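Local coordinates for kelch domain-containing protein (Colletotrichum graminicola M1.001, PDB 5C86) that oxidises alcohols, probably as a copper radical oxidase of the galactose oxidase (AA5) family, at residues P371-A376 with A382-I387; I401-Q406 with Y411-I416; G436-G439 with S444-V447; M462-N467 with C473-F478. One frame throughout, in Å; residues are numbered along the deposited sequence. Where two conformers were deposited one is given.

Contact 1: residues P371-A376 with A382-I387; sequences PYLFEA and AKRPVI
The backbone N-H of Ala382 is donated to Leu373 O, with 2.8 Å from Ala382 N to Leu373 O. The approach is nearly straight at the hydrogen (166°), but the donor stands above the carbonyl plane. A water donates both to this same Leu373 O and to Ala382 O, so the carbonyl of Leu373, the last residue of a 3-10 turn, takes two donors. The methyl of Ala382 points toward 371-376, and there the Glu375 carboxylate presses close, with OE2 3.1 Å from Ala382 CB. At Lys383 the same oxygen accepts a weak bond from the backbone N, at 3.4 Å. A second water donates to Glu375 OE2 and to Lys383 O. Next comes Arg384: Leu373 CD2 sits over the centre of one face of its guanidinium, 3.4 Å from Arg384 CZ. The bend at chi3 (68°) turns the group into this position. Its nitrogens are held from beyond the two segments, NE by Pro472 O and NH2 by Asp343 O, which probably keeps the plane from rotating. In this loop between strands 364-369 and 387-390, a carbonyl, a carboxylate and two waters thus hold the backbone, while a leucine methyl covers one face of the arginine.

Contact 2: residues I401-Q406 with Y411-I416; sequences ITITMQ and YTFSMI
Met405 reaches across to the Tyr411 ring and lies over one face of it. CG is 3.9 Å from the centroid of the Tyr411 ring, slightly offset toward the rim, a CH-pi contact. Bends at chi2 (-56°) and chi3 (-63°) fold the thioether back over the ring, which brings Met405 CE to 3.7 Å from Tyr411 CE1. The sulfur completes a Met-aromatic contact: Met405 SD stands almost exactly on the ring normal, though at a distant 4.7 Å from the Tyr411 centroid. The hydroxyl of Tyr411 is bonded to Asp407 O, in the loop joining the two segments, which probably helps to fix the ring. Phe413 meets the same sulfur differently, at its edge, with CE2 4.4 Å from Met405 SD. Ile403, on the same strand as Met405, and Phe413 approach each other from opposite directions; Ile403 CD1 lies 3.7 Å from Phe413 CD2 and makes an off-centre CH-pi contact. No hydrogen bond links the segments. Their nearest CA atoms, Met405 and Tyr411, are 9.0 Å apart, too far for strand pairing, and the two segments meet through side chains alone. Such packing of one strand layer against another is what the interior of an immunoglobulin-like beta sandwich of the E-set type looks like.

Contact 3: residues G436-G439 with S444-V447; sequences GQDG and SFTV
Gln437 and Thr446 exchange two backbone hydrogen bonds: Gln437 N gives to Thr446 O at 2.8 Å, and Thr446 N returns one to Gln437 O at 2.9 Å. Two residues nearer the turn, Gly439 N donates to Ser444 O at 2.7 Å. Between these bonds lies the non-hydrogen-bonded pair Asp438–Phe445, where weaker CA-H...O contacts fill in; the shortest runs from Phe445 CA to Gln437 O, 3.2 Å. This is the antiparallel beta hairpin of strands 431-438 and 444-448, at the outer end of the E-set domain. Its loop is gathered in by a side chain, since Asp438 OD1 accepts from both Gly440 N and Gly442 N, while Asp441 OD1 takes Ser444 N on the far side of the turn. A further polar link stays within one strand: Gln437, bent at chi2 (61°), curls back so that NE2 donates to Asp438 O at 2.8 Å, with the oxygen close to the amide plane. Side-chain packing centres on Phe445. Asp438 CB rests 3.7 Å from Phe445 CE2, the carboxylate turned about 40° from the ring, and Gly436 O lies at the ring's edge. At the inner end Val447 CG1 touches Gly436 CA, 3.9 Å away. On the face carrying Gln437, the hydroxyl of Thr446 is bonded to Thr402 OG1 of the adjoining strand 400-405.

Contact 4: residues M462-N467 with C473-F478; sequences MLFAMN and CVAQFF
In the last beta hairpin of the chain, Leu463 pairs with Gln476 and Met462 with Phe477 as strand 459-466 meets 476-481. The Leu463–Gln476 pair is hydrogen-bonded both ways, Leu463 N to Gln476 O at 2.8 Å and almost straight (177°), the return bond longer. Toward the turn the regular pairing lapses. Cys473 N still reaches Ala465 O at 2.8 Å, but Ala465 N finds a sulfur, Cys473 SG, 3.2 Å away. The thiol can take that place because chi1 (66°) sets SG between the backbone N and the carbonyl carbon. Between these two regions lies Ala475. Its CB stands over the centre of the Phe464 ring, 3.5 Å from the centroid, as a face-on CH-pi contact, while Cys473 O comes in at the ring's edge, 3.4 Å from Phe464 CD1. The same methyl meets Met462 CB at 3.6 Å. Farther along, Met462 and Phe477 run side by side, with Met462 CG 3.7 Å from Phe477 CE1 and the sulfur oblique to the ring in a distant Met-aromatic contact. Outside the hairpin, Met462, Phe464 and Met466 bond through their backbones to strand 412-422. Where strand pairing breaks off, the backbone N-H of buried Ala465 is thus still given a partner, a thiol sulfur in place of a carbonyl oxygen.

In the fold
Contacts 2 and 4 are the buried pair, their centres about 6 Å apart, joined where strand 412-422 of contact 2 pairs with strand 459-466 of contact 4. Contact 2 joins facing layers through side chains alone, whereas contact 4 adds backbone pairing within a layer. Contact 3, a hairpin like contact 4, is more open and more polar; it backs onto contact 2 through Ile403 N to Phe445 O and through Tyr411 and Phe413 against Phe445. Contact 1, partly buried like contact 3, pairs no strands and uses water. It meets contact 4 where Arg384 NH2 approaches Cys473 O, and contact 2 where Pro385 packs on Tyr411 and Ile387 on Met405.

Contact 1: residues P371-A376 with A382-I387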
loop_
_atom_site.group_PDB
_atom_site.type_symbol
_atom_site.label_atom_id
_atom_site.label_comp_id
_atom_site.label_asym_id
_atom_site.label_seq_id
_atom_site.Cartn_x
_atom_site.Cartn_y
_atom_site.Cartn_z
ATOM N N PRO A 371 -17.745 0.148 9.244
ATOM C CA PRO A 371 -19.172 0.552 9.472
ATOM C C PRO A 371 -20.003 0.528 8.202
ATOM O O PRO A 371 -21.205 0.263 8.288
ATOM C CB PRO A 371 -19.066 1.946 10.024
ATOM C CG PRO A 371 -17.736 1.960 10.688
ATOM C CD PRO A 371 -16.819 1.123 9.849
ATOM N N TYR A 372 -19.434 0.789 7.005
ATOM C CA TYR A 372 -20.260 0.872 5.841
ATOM C C TYR A 372 -20.799 -0.501 5.440
ATOM O O TYR A 372 -21.597 -0.570 4.473
ATOM C CB TYR A 372 -19.495 1.534 4.641
ATOM C CG TYR A 372 -18.162 0.970 4.231
ATOM C CD1 TYR A 372 -17.850 -0.379 4.170
ATOM C CD2 TYR A 372 -17.176 1.839 3.800
ATOM C CE1 TYR A 372 -16.636 -0.876 3.783
ATOM C CE2 TYR A 372 -15.910 1.342 3.408
ATOM C CZ TYR A 372 -15.641 0.001 3.414
ATOM O OH TYR A 372 -14.399 -0.468 3.025
ATOM N N LEU A 373 -20.410 -1.594 6.071
ATOM C CA LEU A 373 -20.995 -2.912 5.775
ATOM C C LEU A 373 -22.135 -3.222 6.727
ATOM O O LEU A 373 -22.677 -4.326 6.589
ATOM C CB LEU A 373 -19.929 -4.010 5.831
ATOM C CG LEU A 373 -18.762 -3.871 4.822
ATOM C CD1 LEU A 373 -17.853 -5.090 4.930
ATOM C CD2 LEU A 373 -19.275 -3.736 3.408
ATOM N N PHE A 374 -22.513 -2.295 7.561
ATOM C CA PHE A 374 -23.601 -2.515 8.544
ATOM C C PHE A 374 -24.633 -1.499 8.360
ATOM O O PHE A 374 -24.458 -0.349 7.848
ATOM C CB PHE A 374 -23.047 -2.487 9.968
ATOM C CG PHE A 374 -22.013 -3.516 10.192
ATOM C CD1 PHE A 374 -22.374 -4.859 10.457
ATOM C CD2 PHE A 374 -20.614 -3.272 10.014
ATOM C CE1 PHE A 374 -21.437 -5.845 10.539
ATOM C CE2 PHE A 374 -19.709 -4.238 10.149
ATOM C CZ PHE A 374 -20.077 -5.540 10.391
ATOM N N GLU A 375 -25.842 -1.868 8.827
ATOM C CA GLU A 375 -26.933 -0.978 8.870
ATOM C C GLU A 375 -26.756 0.109 9.943
ATOM O O GLU A 375 -25.715 0.141 10.589
ATOM C CB GLU A 375 -28.236 -1.819 9.066
ATOM C CG GLU A 375 -28.651 -2.739 7.937
ATOM C CD GLU A 375 -28.818 -2.014 6.559
ATOM O OE1 GLU A 375 -29.005 -0.754 6.533
ATOM O OE2 GLU A 375 -28.631 -2.691 5.499
ATOM N N ALA A 376 -27.720 1.015 10.138
ATOM C CA ALA A 376 -27.492 2.151 11.080
ATOM C C ALA A 376 -27.315 1.713 12.551
ATOM O O ALA A 376 -26.833 2.471 13.345
ATOM C CB ALA A 376 -28.580 3.199 10.947
ATOM N N ALA A 382 -25.384 -5.068 6.330
ATOM C CA ALA A 382 -26.207 -4.465 5.314
ATOM C C ALA A 382 -26.338 -5.320 4.062
ATOM O O ALA A 382 -25.469 -6.111 3.685
ATOM C CB ALA A 382 -25.568 -3.100 4.921
ATOM N N LYS A 383 -27.472 -5.045 3.370
ATOM C CA LYS A 383 -27.677 -5.619 2.076
ATOM C C LYS A 383 -26.835 -4.760 1.123
ATOM O O LYS A 383 -26.947 -3.545 1.129
ATOM C CB LYS A 383 -29.192 -5.607 1.695
ATOM C CG LYS A 383 -29.444 -5.879 0.220
ATOM C CD LYS A 383 -29.225 -7.337 -0.050
ATOM C CE LYS A 383 -29.664 -7.703 -1.489
ATOM N NZ LYS A 383 -29.157 -6.741 -2.489
ATOM N N ARG A 384 -25.979 -5.394 0.389
ATOM C CA ARG A 384 -25.002 -4.684 -0.457
ATOM C C ARG A 384 -25.516 -4.622 -1.862
ATOM O O ARG A 384 -26.063 -5.610 -2.373
ATOM C CB ARG A 384 -23.667 -5.392 -0.384
ATOM C CG ARG A 384 -23.096 -5.459 1.012
ATOM C CD ARG A 384 -21.780 -6.219 1.136
ATOM N NE ARG A 384 -20.706 -5.511 0.465
ATOM C CZ ARG A 384 -19.431 -5.736 0.667
ATOM N NH1 ARG A 384 -19.084 -6.775 1.461
ATOM N NH2 ARG A 384 -18.525 -5.002 0.076
ATOM N N PRO A 385 -25.164 -3.535 -2.582
ATOM C CA PRO A 385 -25.409 -3.565 -4.015
ATOM C C PRO A 385 -24.441 -4.498 -4.726
ATOM O O PRO A 385 -23.460 -4.969 -4.128
ATOM C CB PRO A 385 -25.208 -2.077 -4.386
ATOM C CG PRO A 385 -24.195 -1.588 -3.439
ATOM C CD PRO A 385 -24.406 -2.353 -2.144
ATOM N N VAL A 386 -24.723 -4.822 -5.980
ATOM C CA VAL A 386 -23.959 -5.744 -6.790
ATOM C C VAL A 386 -23.676 -5.111 -8.201
ATOM O O VAL A 386 -24.615 -4.692 -8.859
ATOM C CB VAL A 386 -24.719 -7.055 -6.973
ATOM C CG1 VAL A 386 -23.997 -7.997 -7.897
ATOM C CG2 VAL A 386 -24.951 -7.729 -5.572
ATOM N N ILE A 387 -22.423 -5.170 -8.637
ATOM C CA ILE A 387 -22.098 -4.863 -10.037
ATOM C C ILE A 387 -22.353 -6.107 -10.856
ATOM O O ILE A 387 -21.677 -7.153 -10.625
ATOM C CB ILE A 387 -20.641 -4.405 -10.197
ATOM C CG1 ILE A 387 -20.472 -3.150 -9.406
ATOM C CG2 ILE A 387 -20.298 -4.248 -11.727
ATOM C CD1 ILE A 387 -19.024 -2.637 -9.411
HETATM O O HOH W 1 -22.866 -6.319 4.522
HETATM O O HOH W 2 -28.966 -2.254 3.029
#

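Contact 2: residues I401-Q406 with Y411-I416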
loop_
_atom_site.group_PDB
_atom_site.type_symbol
_atom_site.label_atom_id
_atom_site.label_comp_id
_atom_site.label_asym_id
_atom_site.label_seq_id
_atom_site.Cartn_x
_atom_site.Cartn_y
_atom_site.Cartn_z
ATOM N N ILE A 401 -16.209 3.641 -18.886
ATOM C CA ILE A 401 -16.620 2.336 -18.421
ATOM C C ILE A 401 -18.089 2.481 -18.017
ATOM O O ILE A 401 -18.434 3.349 -17.195
ATOM C CB ILE A 401 -15.865 1.899 -17.193
ATOM C CG1 ILE A 401 -14.390 1.743 -17.508
ATOM C CG2 ILE A 401 -16.332 0.511 -16.714
ATOM C CD1 ILE A 401 -13.592 1.439 -16.222
ATOM N N THR A 402 -18.952 1.652 -18.574
ATOM C CA THR A 402 -20.306 1.582 -18.131
ATOM C C THR A 402 -20.431 0.426 -17.107
ATOM O O THR A 402 -20.054 -0.722 -17.429
ATOM C CB THR A 402 -21.303 1.383 -19.295
ATOM O OG1 THR A 402 -21.195 2.523 -20.172
ATOM C CG2 THR A 402 -22.727 1.315 -18.798
ATOM N N ILE A 403 -20.985 0.741 -15.953
ATOM C CA ILE A 403 -21.129 -0.137 -14.811
ATOM C C ILE A 403 -22.615 -0.445 -14.742
ATOM O O ILE A 403 -23.383 0.501 -14.574
ATOM C CB ILE A 403 -20.668 0.536 -13.541
ATOM C CG1 ILE A 403 -19.223 1.031 -13.656
ATOM C CG2 ILE A 403 -20.877 -0.429 -12.332
ATOM C CD1 ILE A 403 -18.918 2.289 -12.920
ATOM N N THR A 404 -23.002 -1.696 -14.798
ATOM C CA THR A 404 -24.473 -1.993 -14.652
ATOM C C THR A 404 -24.677 -2.658 -13.288
ATOM O O THR A 404 -24.063 -3.665 -13.014
ATOM C CB THR A 404 -24.894 -2.943 -15.742
ATOM O OG1 THR A 404 -24.612 -2.331 -17.014
ATOM C CG2 THR A 404 -26.371 -3.226 -15.642
ATOM N N MET A 405 -25.496 -2.037 -12.479
ATOM C CA MET A 405 -25.857 -2.462 -11.129
ATOM C C MET A 405 -27.027 -3.390 -11.208
ATOM O O MET A 405 -27.937 -3.210 -12.031
ATOM C CB MET A 405 -26.156 -1.282 -10.232
ATOM C CG MET A 405 -25.034 -0.229 -10.185
ATOM S SD MET A 405 -23.435 -0.946 -9.690
ATOM C CE MET A 405 -23.880 -1.484 -8.042
ATOM N N GLN A 406 -27.066 -4.318 -10.278
ATOM C CA GLN A 406 -28.184 -5.274 -10.171
ATOM C C GLN A 406 -29.506 -4.608 -9.862
ATOM O O GLN A 406 -30.542 -4.978 -10.490
ATOM C CB GLN A 406 -27.816 -6.304 -9.117
ATOM C CG GLN A 406 -28.899 -7.400 -8.942
ATOM C CD GLN A 406 -28.420 -8.332 -7.852
ATOM O OE1 GLN A 406 -27.580 -9.120 -8.104
ATOM N NE2 GLN A 406 -28.803 -8.085 -6.629
ATOM N N TYR A 411 -26.170 5.850 -7.090
ATOM C CA TYR A 411 -24.894 5.308 -6.711
ATOM C C TYR A 411 -23.758 6.329 -6.857
ATOM O O TYR A 411 -23.825 7.235 -7.748
ATOM C CB TYR A 411 -24.533 4.155 -7.612
ATOM C CG TYR A 411 -25.389 2.916 -7.405
ATOM C CD1 TYR A 411 -25.129 2.034 -6.339
ATOM C CD2 TYR A 411 -26.521 2.687 -8.155
ATOM C CE1 TYR A 411 -25.952 0.934 -6.110
ATOM C CE2 TYR A 411 -27.303 1.580 -7.901
ATOM C CZ TYR A 411 -26.976 0.702 -6.889
ATOM O OH TYR A 411 -27.758 -0.435 -6.734
ATOM N N THR A 412 -22.754 6.163 -6.019
ATOM C CA THR A 412 -21.422 6.798 -6.256
ATOM C C THR A 412 -20.399 5.725 -6.453
ATOM O O THR A 412 -20.659 4.561 -6.255
ATOM C CB THR A 412 -21.001 7.660 -5.071
ATOM O OG1 THR A 412 -20.979 6.874 -3.858
ATOM C CG2 THR A 412 -21.955 8.891 -4.854
ATOM N N PHE A 413 -19.248 6.097 -6.989
ATOM C CA PHE A 413 -18.286 5.195 -7.461
ATOM C C PHE A 413 -16.860 5.622 -7.088
ATOM O O PHE A 413 -16.533 6.765 -6.883
ATOM C CB PHE A 413 -18.350 4.979 -8.988
ATOM C CG PHE A 413 -19.661 4.597 -9.484
ATOM C CD1 PHE A 413 -20.607 5.519 -9.827
ATOM C CD2 PHE A 413 -19.986 3.272 -9.554
ATOM C CE1 PHE A 413 -21.887 5.097 -10.215
ATOM C CE2 PHE A 413 -21.275 2.835 -9.937
ATOM C CZ PHE A 413 -22.197 3.755 -10.252
ATOM N N SER A 414 -16.002 4.609 -6.998
ATOM C CA SER A 414 -14.561 4.863 -6.849
ATOM C C SER A 414 -13.751 3.740 -7.398
ATOM O O SER A 414 -14.245 2.631 -7.581
ATOM C CB SER A 414 -14.078 5.136 -5.436
ATOM O OG SER A 414 -14.315 4.036 -4.631
ATOM N N MET A 415 -12.514 4.014 -7.774
ATOM C CA MET A 415 -11.560 2.994 -8.234
ATOM C C MET A 415 -10.372 3.036 -7.264
ATOM O O MET A 415 -9.838 4.094 -7.019
ATOM C CB MET A 415 -11.154 3.126 -9.698
ATOM C CG MET A 415 -10.562 4.450 -10.105
ATOM S SD MET A 415 -10.454 4.722 -11.906
ATOM C CE MET A 415 -8.914 3.897 -12.340
ATOM N N ILE A 416 -10.032 1.911 -6.712
ATOM C CA ILE A 416 -8.907 1.838 -5.748
ATOM C C ILE A 416 -7.854 0.946 -6.293
ATOM O O ILE A 416 -8.153 -0.195 -6.681
ATOM C CB ILE A 416 -9.369 1.379 -4.361
ATOM C CG1 ILE A 416 -10.323 2.425 -3.731
ATOM C CG2 ILE A 416 -8.171 1.211 -3.419
ATOM C CD1 ILE A 416 -10.650 2.213 -2.298
#

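Contact 3: residues G436-G439 with S444-V447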
loop_
_atom_site.group_PDB
_atom_site.type_symbol
_atom_site.label_atom_id
_atom_site.label_comp_id
_atom_site.label_asym_id
_atom_site.label_seq_id
_atom_site.Cartn_x
_atom_site.Cartn_y
_atom_site.Cartn_z
ATOM N N GLY A 436 -20.636 9.093 -11.874
ATOM C CA GLY A 436 -21.279 8.340 -12.907
ATOM C C GLY A 436 -22.507 9.022 -13.499
ATOM O O GLY A 436 -23.316 9.551 -12.761
ATOM N N GLN A 437 -22.627 8.952 -14.802
ATOM C CA GLN A 437 -23.870 9.380 -15.448
ATOM C C GLN A 437 -24.859 8.192 -15.516
ATOM O O GLN A 437 -24.605 7.224 -16.192
ATOM C CB GLN A 437 -23.559 9.796 -16.863
ATOM C CG GLN A 437 -24.803 10.114 -17.728
ATOM C CD GLN A 437 -25.608 11.216 -17.198
ATOM O OE1 GLN A 437 -25.106 12.320 -16.985
ATOM N NE2 GLN A 437 -26.902 10.955 -16.929
ATOM N N ASP A 438 -26.028 8.393 -14.934
ATOM C CA ASP A 438 -27.137 7.417 -14.924
ATOM C C ASP A 438 -27.649 7.284 -16.361
ATOM O O ASP A 438 -27.864 8.282 -17.051
ATOM C CB ASP A 438 -28.236 7.932 -13.992
ATOM C CG ASP A 438 -29.421 6.961 -13.753
ATOM O OD1 ASP A 438 -29.772 6.085 -14.583
ATOM O OD2 ASP A 438 -30.047 7.159 -12.658
ATOM N N GLY A 439 -27.770 6.056 -16.783
ATOM C CA GLY A 439 -28.241 5.682 -18.107
ATOM C C GLY A 439 -29.751 5.838 -18.287
ATOM O O GLY A 439 -30.204 5.732 -19.402
ATOM N N SER A 444 -27.599 1.467 -14.981
ATOM C CA SER A 444 -26.377 1.581 -15.753
ATOM C C SER A 444 -25.851 3.022 -15.494
ATOM O O SER A 444 -26.617 4.002 -15.507
ATOM C CB SER A 444 -26.658 1.426 -17.241
ATOM O OG SER A 444 -26.861 0.029 -17.469
ATOM N N PHE A 445 -24.551 3.116 -15.179
ATOM C CA PHE A 445 -23.865 4.351 -14.899
ATOM C C PHE A 445 -22.597 4.367 -15.669
ATOM O O PHE A 445 -21.847 3.382 -15.653
ATOM C CB PHE A 445 -23.570 4.527 -13.454
ATOM C CG PHE A 445 -24.773 4.681 -12.624
ATOM C CD1 PHE A 445 -25.499 3.563 -12.273
ATOM C CD2 PHE A 445 -25.188 5.943 -12.206
ATOM C CE1 PHE A 445 -26.661 3.712 -11.544
ATOM C CE2 PHE A 445 -26.350 6.079 -11.466
ATOM C CZ PHE A 445 -27.076 4.934 -11.190
ATOM N N THR A 446 -22.254 5.487 -16.290
ATOM C CA THR A 446 -21.021 5.514 -17.023
ATOM C C THR A 446 -20.071 6.502 -16.346
ATOM O O THR A 446 -20.458 7.599 -16.002
ATOM C CB THR A 446 -21.239 5.905 -18.506
ATOM O OG1 THR A 446 -22.105 4.897 -19.110
ATOM C CG2 THR A 446 -19.918 6.012 -19.256
ATOM N N VAL A 447 -18.853 6.066 -16.157
ATOM C CA VAL A 447 -17.758 6.843 -15.585
ATOM C C VAL A 447 -16.675 6.986 -16.625
ATOM O O VAL A 447 -16.633 6.236 -17.613
ATOM C CB VAL A 447 -17.150 6.141 -14.320
ATOM C CG1 VAL A 447 -18.173 6.048 -13.227
ATOM C CG2 VAL A 447 -16.505 4.771 -14.627
#

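Contact 4: residues M462-N467 with C473-F478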
loop_
_atom_site.group_PDB
_atom_site.type_symbol
_atom_site.label_atom_id
_atom_site.label_comp_id
_atom_site.label_asym_id
_atom_site.label_seq_id
_atom_site.Cartn_x
_atom_site.Cartn_y
_atom_site.Cartn_z
ATOM N N MET A 462 -9.670 -1.918 -8.268
ATOM C CA MET A 462 -10.977 -2.380 -7.817
ATOM C C MET A 462 -12.000 -1.272 -8.061
ATOM O O MET A 462 -11.816 -0.171 -7.550
ATOM C CB MET A 462 -10.917 -2.681 -6.381
ATOM C CG MET A 462 -10.104 -3.937 -6.087
ATOM S SD MET A 462 -9.877 -4.246 -4.298
ATOM C CE MET A 462 -8.622 -3.051 -3.878
ATOM N N LEU A 463 -13.080 -1.567 -8.798
ATOM C CA LEU A 463 -14.176 -0.621 -8.994
ATOM C C LEU A 463 -15.204 -0.954 -7.929
ATOM O O LEU A 463 -15.632 -2.091 -7.808
ATOM C CB LEU A 463 -14.761 -0.728 -10.412
ATOM C CG LEU A 463 -15.281 0.550 -11.027
ATOM C CD1 LEU A 463 -15.324 0.534 -12.573
ATOM C CD2 LEU A 463 -16.666 0.792 -10.370
ATOM N N PHE A 464 -15.495 0.022 -7.087
ATOM C CA PHE A 464 -16.578 0.004 -6.112
ATOM C C PHE A 464 -17.713 0.924 -6.455
ATOM O O PHE A 464 -17.498 2.055 -6.914
ATOM C CB PHE A 464 -16.031 0.399 -4.761
ATOM C CG PHE A 464 -15.049 -0.589 -4.129
ATOM C CD1 PHE A 464 -15.561 -1.660 -3.395
ATOM C CD2 PHE A 464 -13.664 -0.471 -4.214
ATOM C CE1 PHE A 464 -14.738 -2.585 -2.783
ATOM C CE2 PHE A 464 -12.812 -1.354 -3.571
ATOM C CZ PHE A 464 -13.385 -2.397 -2.825
ATOM N N ALA A 465 -18.927 0.435 -6.162
ATOM C CA ALA A 465 -20.121 1.223 -6.293
ATOM C C ALA A 465 -20.737 1.244 -4.901
ATOM O O ALA A 465 -20.829 0.179 -4.247
ATOM C CB ALA A 465 -21.068 0.609 -7.260
ATOM N N MET A 466 -21.181 2.414 -4.478
ATOM C CA MET A 466 -21.750 2.628 -3.162
ATOM C C MET A 466 -23.185 3.127 -3.347
ATOM O O MET A 466 -23.446 4.089 -4.038
ATOM C CB MET A 466 -20.909 3.605 -2.346
ATOM C CG MET A 466 -19.571 2.993 -1.922
ATOM S SD MET A 466 -18.177 4.149 -1.859
ATOM C CE MET A 466 -18.059 4.653 -3.588
ATOM N N ASN A 467 -24.148 2.453 -2.694
ATOM C CA ASN A 467 -25.510 2.915 -2.719
ATOM C C ASN A 467 -25.667 4.228 -1.965
ATOM O O ASN A 467 -24.703 4.833 -1.446
ATOM C CB ASN A 467 -26.460 1.782 -2.212
ATOM C CG ASN A 467 -26.393 1.549 -0.744
ATOM O OD1 ASN A 467 -25.863 2.333 0.031
ATOM N ND2 ASN A 467 -27.023 0.412 -0.308
ATOM N N CYS A 473 -20.563 -2.236 -2.870
ATOM C CA CYS A 473 -20.547 -3.546 -3.447
ATOM C C CYS A 473 -19.227 -4.248 -3.164
ATOM O O CYS A 473 -18.244 -3.620 -2.699
ATOM C CB CYS A 473 -20.836 -3.546 -4.912
ATOM S SG CYS A 473 -19.584 -2.739 -5.929
ATOM N N VAL A 474 -19.153 -5.551 -3.494
ATOM C CA VAL A 474 -17.873 -6.223 -3.644
ATOM C C VAL A 474 -17.309 -5.766 -4.982
ATOM O O VAL A 474 -18.019 -5.651 -6.015
ATOM C CB VAL A 474 -18.078 -7.752 -3.602
ATOM C CG1 VAL A 474 -16.785 -8.459 -3.962
ATOM C CG2 VAL A 474 -18.624 -8.165 -2.260
ATOM N N ALA A 475 -16.043 -5.429 -5.034
ATOM C CA ALA A 475 -15.492 -4.799 -6.240
ATOM C C ALA A 475 -15.314 -5.687 -7.374
ATOM O O ALA A 475 -15.221 -6.905 -7.232
ATOM C CB ALA A 475 -14.185 -4.114 -5.904
ATOM N N GLN A 476 -15.343 -5.066 -8.575
ATOM C CA GLN A 476 -14.921 -5.742 -9.809
ATOM C C GLN A 476 -13.577 -5.227 -10.223
ATOM O O GLN A 476 -13.286 -4.040 -10.062
ATOM C CB GLN A 476 -15.939 -5.564 -10.956
ATOM C CG GLN A 476 -17.291 -6.190 -10.628
ATOM C CD GLN A 476 -17.207 -7.673 -10.249
ATOM O OE1 GLN A 476 -16.468 -8.476 -10.859
ATOM N NE2 GLN A 476 -18.015 -8.057 -9.266
ATOM N N PHE A 477 -12.765 -6.103 -10.773
ATOM C CA PHE A 477 -11.402 -5.707 -11.167
ATOM C C PHE A 477 -11.354 -5.211 -12.579
ATOM O O PHE A 477 -12.028 -5.736 -13.476
ATOM C CB PHE A 477 -10.438 -6.887 -11.018
ATOM C CG PHE A 477 -10.153 -7.262 -9.632
ATOM C CD1 PHE A 477 -9.112 -6.667 -8.967
ATOM C CD2 PHE A 477 -10.923 -8.193 -8.923
ATOM C CE1 PHE A 477 -8.839 -6.995 -7.676
ATOM C CE2 PHE A 477 -10.611 -8.554 -7.615
ATOM C CZ PHE A 477 -9.544 -7.944 -6.970
ATOM N N PHE A 478 -10.501 -4.244 -12.846
ATOM C CA PHE A 478 -10.230 -3.825 -14.175
ATOM C C PHE A 478 -8.829 -3.224 -14.218
ATOM O O PHE A 478 -8.282 -2.895 -13.171
ATOM C CB PHE A 478 -11.252 -2.816 -14.767
ATOM C CG PHE A 478 -11.168 -1.421 -14.171
ATOM C CD1 PHE A 478 -11.687 -1.175 -12.898
ATOM C CD2 PHE A 478 -10.545 -0.391 -14.849
ATOM C CE1 PHE A 478 -11.633 0.100 -12.353
ATOM C CE2 PHE A 478 -10.466 0.880 -14.281
ATOM C CZ PHE A 478 -11.025 1.114 -13.077
#